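PDB 2YNK: WZI from Escherichia coli, which probably binds capsular polysaccharide at the cell surface, as an outer-membrane beta-barrel lectin that takes part in assembly of the group 1 capsule. Local coordinates for residues 224-235 with 267-278. Numbering follows the deposited sequence.
Sequences QSLELGASRIMQ and GNQLAGFDFKFK
Glu227 N reaches Lys276 O at 2.9 Å in an almost straight bond (174° at the hydrogen), and Lys276 N returns one to Glu227 O. The same reciprocal exchange joins Gly229 with Asp274, Ser231 with Gly272, Ile233 with Leu270 and Gln235 with Asn268, while Lys278 N closes the ladder on Ser225 O at 2.7 Å. At Gly229 the Asp274 carboxylate leans over the partner strand, OD2 lying 3.5 Å from Gly229 CA, and a salt bridge to Arg217 of strand 212-221 holds it there. Such a run illustrates the antiparallel, up-and-down pairing from which outer-membrane beta-barrels are built, here across a long connection. Residues alternate between faces: Glu227, Asp274 and Lys276 make one polar along this part, Glu227 OE2 bonding to Ser26 and Ser28 and Lys276 NZ bridging to Glu313 and Asp19; Ile233 and Leu270 follow. The other bears Leu226, Leu228, Ala230 and three phenylalanines, with a bound hexane touching Ala230. Leu226 CD1 meets the Phe277 ring edge in plane, 4.0 Å from Phe277 CD1, and Ala230 CB lies 3.8 Å from Phe273 CD1. With CG anti to the backbone N (chi1 -172°), extended Arg232 runs beside Gln269, NH1 3.5 Å from Gln269 CG, before the guanidinium pairs with Glu298.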
loop_
_atom_site.group_PDB
_atom_site.type_symbol
_atom_site.label_atom_id
_atom_site.label_comp_id
_atom_site.label_asym_id
_atom_site.label_seq_id
_atom_site.Cartn_x
_atom_site.Cartn_y
_atom_site.Cartn_z
ATOM N N GLN A 224 -9.418 -2.232 21.494
ATOM C CA GLN A 224 -9.726 -1.237 20.457
ATOM C C GLN A 224 -8.606 -0.231 20.177
ATOM O O GLN A 224 -8.607 0.394 19.117
ATOM C CB GLN A 224 -10.989 -0.453 20.822
ATOM C CG GLN A 224 -12.282 -1.236 20.675
ATOM C CD GLN A 224 -13.484 -0.514 21.276
ATOM O OE1 GLN A 224 -13.378 0.164 22.309
ATOM N NE2 GLN A 224 -14.641 -0.665 20.637
ATOM N N SER A 225 -7.678 -0.068 21.121
ATOM C CA SER A 225 -6.614 0.935 21.026
ATOM C C SER A 225 -5.321 0.439 20.373
ATOM O O SER A 225 -4.523 1.248 19.915
ATOM C CB SER A 225 -6.273 1.485 22.419
ATOM O OG SER A 225 -7.273 2.376 22.884
ATOM N N LEU A 226 -5.103 -0.871 20.346
ATOM C CA LEU A 226 -3.843 -1.426 19.876
ATOM C C LEU A 226 -4.068 -2.487 18.809
ATOM O O LEU A 226 -4.812 -3.441 19.030
ATOM C CB LEU A 226 -3.080 -2.047 21.044
ATOM C CG LEU A 226 -1.732 -2.703 20.730
ATOM C CD1 LEU A 226 -0.651 -1.659 20.495
ATOM C CD2 LEU A 226 -1.339 -3.632 21.863
ATOM N N GLU A 227 -3.419 -2.310 17.655
ATOM C CA GLU A 227 -3.324 -3.358 16.639
ATOM C C GLU A 227 -1.886 -3.851 16.572
ATOM O O GLU A 227 -0.954 -3.054 16.653
ATOM C CB GLU A 227 -3.763 -2.833 15.281
ATOM C CG GLU A 227 -3.497 -3.800 14.138
ATOM C CD GLU A 227 -4.454 -3.622 12.975
ATOM O OE1 GLU A 227 -5.589 -4.139 13.073
ATOM O OE2 GLU A 227 -4.082 -2.968 11.976
ATOM N N LEU A 228 -1.707 -5.164 16.455
ATOM C CA LEU A 228 -0.371 -5.754 16.342
ATOM C C LEU A 228 -0.282 -6.584 15.079
ATOM O O LEU A 228 -1.168 -7.389 14.794
ATOM C CB LEU A 228 -0.058 -6.649 17.538
ATOM C CG LEU A 228 0.064 -5.960 18.891
ATOM C CD1 LEU A 228 0.388 -6.994 19.949
ATOM C CD2 LEU A 228 1.118 -4.866 18.849
ATOM N N GLY A 229 0.801 -6.394 14.335
ATOM C CA GLY A 229 1.031 -7.133 13.101
ATOM C C GLY A 229 2.332 -7.917 13.094
ATOM O O GLY A 229 3.331 -7.515 13.696
ATOM N N ALA A 230 2.296 -9.051 12.404
ATOM C CA ALA A 230 3.477 -9.838 12.116
ATOM C C ALA A 230 3.424 -10.212 10.632
ATOM O O ALA A 230 2.344 -10.464 10.088
ATOM C CB ALA A 230 3.503 -11.083 12.988
ATOM N N SER A 231 4.574 -10.224 9.971
ATOM C CA SER A 231 4.613 -10.639 8.576
ATOM C C SER A 231 5.969 -11.195 8.162
ATOM O O SER A 231 7.029 -10.778 8.666
ATOM C CB SER A 231 4.186 -9.497 7.647
ATOM O OG SER A 231 4.674 -8.241 8.073
ATOM N N ARG A 232 5.909 -12.147 7.236
ATOM C CA ARG A 232 7.082 -12.839 6.751
ATOM C C ARG A 232 6.993 -13.024 5.229
ATOM O O ARG A 232 5.924 -13.275 4.679
ATOM C CB ARG A 232 7.194 -14.178 7.478
ATOM C CG ARG A 232 8.477 -14.953 7.235
ATOM C CD ARG A 232 8.551 -16.146 8.178
ATOM N NE ARG A 232 9.290 -17.279 7.611
ATOM C CZ ARG A 232 10.619 -17.397 7.580
ATOM N NH1 ARG A 232 11.410 -16.441 8.071
ATOM N NH2 ARG A 232 11.165 -18.482 7.048
ATOM N N ILE A 233 8.130 -12.873 4.562
ATOM C CA ILE A 233 8.248 -13.056 3.113
ATOM C C ILE A 233 9.481 -13.890 2.826
ATOM O O ILE A 233 10.535 -13.651 3.417
ATOM C CB ILE A 233 8.414 -11.696 2.403
ATOM C CG1 ILE A 233 7.063 -11.126 1.988
ATOM C CG2 ILE A 233 9.283 -11.823 1.165
ATOM C CD1 ILE A 233 6.417 -11.866 0.839
HETATM N N MSE A 234 9.372 -14.862 1.928
HETATM C CA MSE A 234 10.577 -15.533 1.442
HETATM C C MSE A 234 10.672 -15.473 -0.062
HETATM O O MSE A 234 9.702 -15.702 -0.781
HETATM C CB MSE A 234 10.733 -16.960 1.962
HETATM C CG MSE A 234 9.519 -17.831 1.718
HETATM SE SE MSE A 234 10.014 -19.709 2.053
HETATM C CE MSE A 234 8.230 -20.227 2.738
ATOM N N GLN A 235 11.866 -15.139 -0.536
ATOM C CA GLN A 235 12.186 -15.143 -1.958
ATOM C C GLN A 235 12.762 -16.520 -2.267
ATOM O O GLN A 235 13.797 -16.891 -1.727
ATOM C CB GLN A 235 13.192 -14.035 -2.252
ATOM C CG GLN A 235 13.229 -13.551 -3.687
ATOM C CD GLN A 235 14.027 -12.267 -3.847
ATOM O OE1 GLN A 235 14.003 -11.635 -4.911
ATOM N NE2 GLN A 235 14.739 -11.871 -2.793
ATOM N N GLY A 267 16.189 -20.089 0.292
ATOM C CA GLY A 267 15.687 -18.794 -0.171
ATOM C C GLY A 267 16.261 -17.559 0.527
ATOM O O GLY A 267 17.263 -17.652 1.228
ATOM N N ASN A 268 15.633 -16.399 0.293
ATOM C CA ASN A 268 15.913 -15.144 1.015
ATOM C C ASN A 268 14.669 -14.682 1.786
ATOM O O ASN A 268 13.598 -14.575 1.207
ATOM C CB ASN A 268 16.331 -14.045 0.037
ATOM C CG ASN A 268 16.521 -12.683 0.699
ATOM O OD1 ASN A 268 16.317 -11.660 0.058
ATOM N ND2 ASN A 268 16.928 -12.658 1.962
ATOM N N GLN A 269 14.836 -14.387 3.076
ATOM C CA GLN A 269 13.728 -14.070 3.965
ATOM C C GLN A 269 13.703 -12.594 4.355
ATOM O O GLN A 269 14.749 -11.931 4.430
ATOM C CB GLN A 269 13.802 -14.929 5.241
ATOM C CG GLN A 269 13.255 -16.351 5.109
ATOM C CD GLN A 269 14.113 -17.247 4.228
ATOM O OE1 GLN A 269 13.668 -17.724 3.168
ATOM N NE2 GLN A 269 15.357 -17.476 4.655
ATOM N N LEU A 270 12.485 -12.099 4.583
ATOM C CA LEU A 270 12.249 -10.846 5.297
ATOM C C LEU A 270 11.115 -11.074 6.297
ATOM O O LEU A 270 10.163 -11.790 6.010
ATOM C CB LEU A 270 11.898 -9.706 4.337
ATOM C CG LEU A 270 13.090 -9.045 3.638
ATOM C CD1 LEU A 270 13.424 -9.777 2.350
ATOM C CD2 LEU A 270 12.815 -7.580 3.363
ATOM N N ALA A 271 11.222 -10.474 7.476
ATOM C CA ALA A 271 10.255 -10.735 8.545
ATOM C C ALA A 271 10.299 -9.647 9.614
ATOM O O ALA A 271 11.363 -9.142 9.954
ATOM C CB ALA A 271 10.504 -12.105 9.161
ATOM N N GLY A 272 9.128 -9.283 10.123
ATOM C CA GLY A 272 9.048 -8.279 11.165
ATOM C C GLY A 272 7.657 -8.021 11.706
ATOM O O GLY A 272 6.705 -8.718 11.369
ATOM N N PHE A 273 7.556 -6.992 12.546
ATOM C CA PHE A 273 6.317 -6.656 13.238
ATOM C C PHE A 273 5.929 -5.213 12.977
ATOM O O PHE A 273 6.771 -4.377 12.635
ATOM C CB PHE A 273 6.466 -6.858 14.746
ATOM C CG PHE A 273 7.039 -8.190 15.128
ATOM C CD1 PHE A 273 6.301 -9.348 14.959
ATOM C CD2 PHE A 273 8.313 -8.285 15.661
ATOM C CE1 PHE A 273 6.819 -10.584 15.317
ATOM C CE2 PHE A 273 8.845 -9.515 16.012
ATOM C CZ PHE A 273 8.096 -10.669 15.840
ATOM N N ASP A 274 4.642 -4.937 13.145
ATOM C CA ASP A 274 4.123 -3.574 13.094
ATOM C C ASP A 274 3.086 -3.371 14.189
ATOM O O ASP A 274 2.561 -4.337 14.741
ATOM C CB ASP A 274 3.534 -3.241 11.715
ATOM C CG ASP A 274 2.984 -4.465 10.983
ATOM O OD1 ASP A 274 3.783 -5.320 10.512
ATOM O OD2 ASP A 274 1.746 -4.564 10.856
ATOM N N PHE A 275 2.817 -2.113 14.520
ATOM C CA PHE A 275 1.755 -1.778 15.468
ATOM C C PHE A 275 1.113 -0.445 15.098
ATOM O O PHE A 275 1.719 0.378 14.403
ATOM C CB PHE A 275 2.298 -1.706 16.906
ATOM C CG PHE A 275 2.974 -0.402 17.225
ATOM C CD1 PHE A 275 2.236 0.679 17.702
ATOM C CD2 PHE A 275 4.338 -0.243 17.014
ATOM C CE1 PHE A 275 2.854 1.888 17.970
ATOM C CE2 PHE A 275 4.962 0.964 17.284
ATOM C CZ PHE A 275 4.221 2.031 17.762
ATOM N N LYS A 276 -0.116 -0.250 15.562
ATOM C CA LYS A 276 -0.771 1.053 15.536
ATOM C C LYS A 276 -1.529 1.232 16.863
ATOM O O LYS A 276 -2.270 0.335 17.283
ATOM C CB LYS A 276 -1.717 1.184 14.324
ATOM C CG LYS A 276 -2.349 2.569 14.196
ATOM C CD LYS A 276 -3.307 2.729 13.023
ATOM C CE LYS A 276 -4.069 4.056 13.120
ATOM N NZ LYS A 276 -4.710 4.533 11.853
ATOM N N PHE A 277 -1.332 2.380 17.514
ATOM C CA PHE A 277 -1.943 2.663 18.811
ATOM C C PHE A 277 -2.853 3.887 18.750
ATOM O O PHE A 277 -2.377 5.005 18.606
ATOM C CB PHE A 277 -0.860 2.880 19.868
ATOM C CG PHE A 277 -1.399 2.997 21.267
ATOM C CD1 PHE A 277 -1.707 1.860 22.004
ATOM C CD2 PHE A 277 -1.601 4.238 21.850
ATOM C CE1 PHE A 277 -2.205 1.964 23.296
ATOM C CE2 PHE A 277 -2.096 4.345 23.138
ATOM C CZ PHE A 277 -2.397 3.207 23.862
ATOM N N LYS A 278 -4.161 3.668 18.869
ATOM C CA LYS A 278 -5.148 4.756 18.816
ATOM C C LYS A 278 -5.273 5.409 20.184
ATOM O O LYS A 278 -5.296 4.717 21.197
ATOM C CB LYS A 278 -6.517 4.228 18.375
ATOM C CG LYS A 278 -6.555 3.702 16.945
ATOM C CD LYS A 278 -7.751 2.790 16.684
ATOM C CE LYS A 278 -7.352 1.576 15.851
ATOM N NZ LYS A 278 -6.334 0.698 16.516
#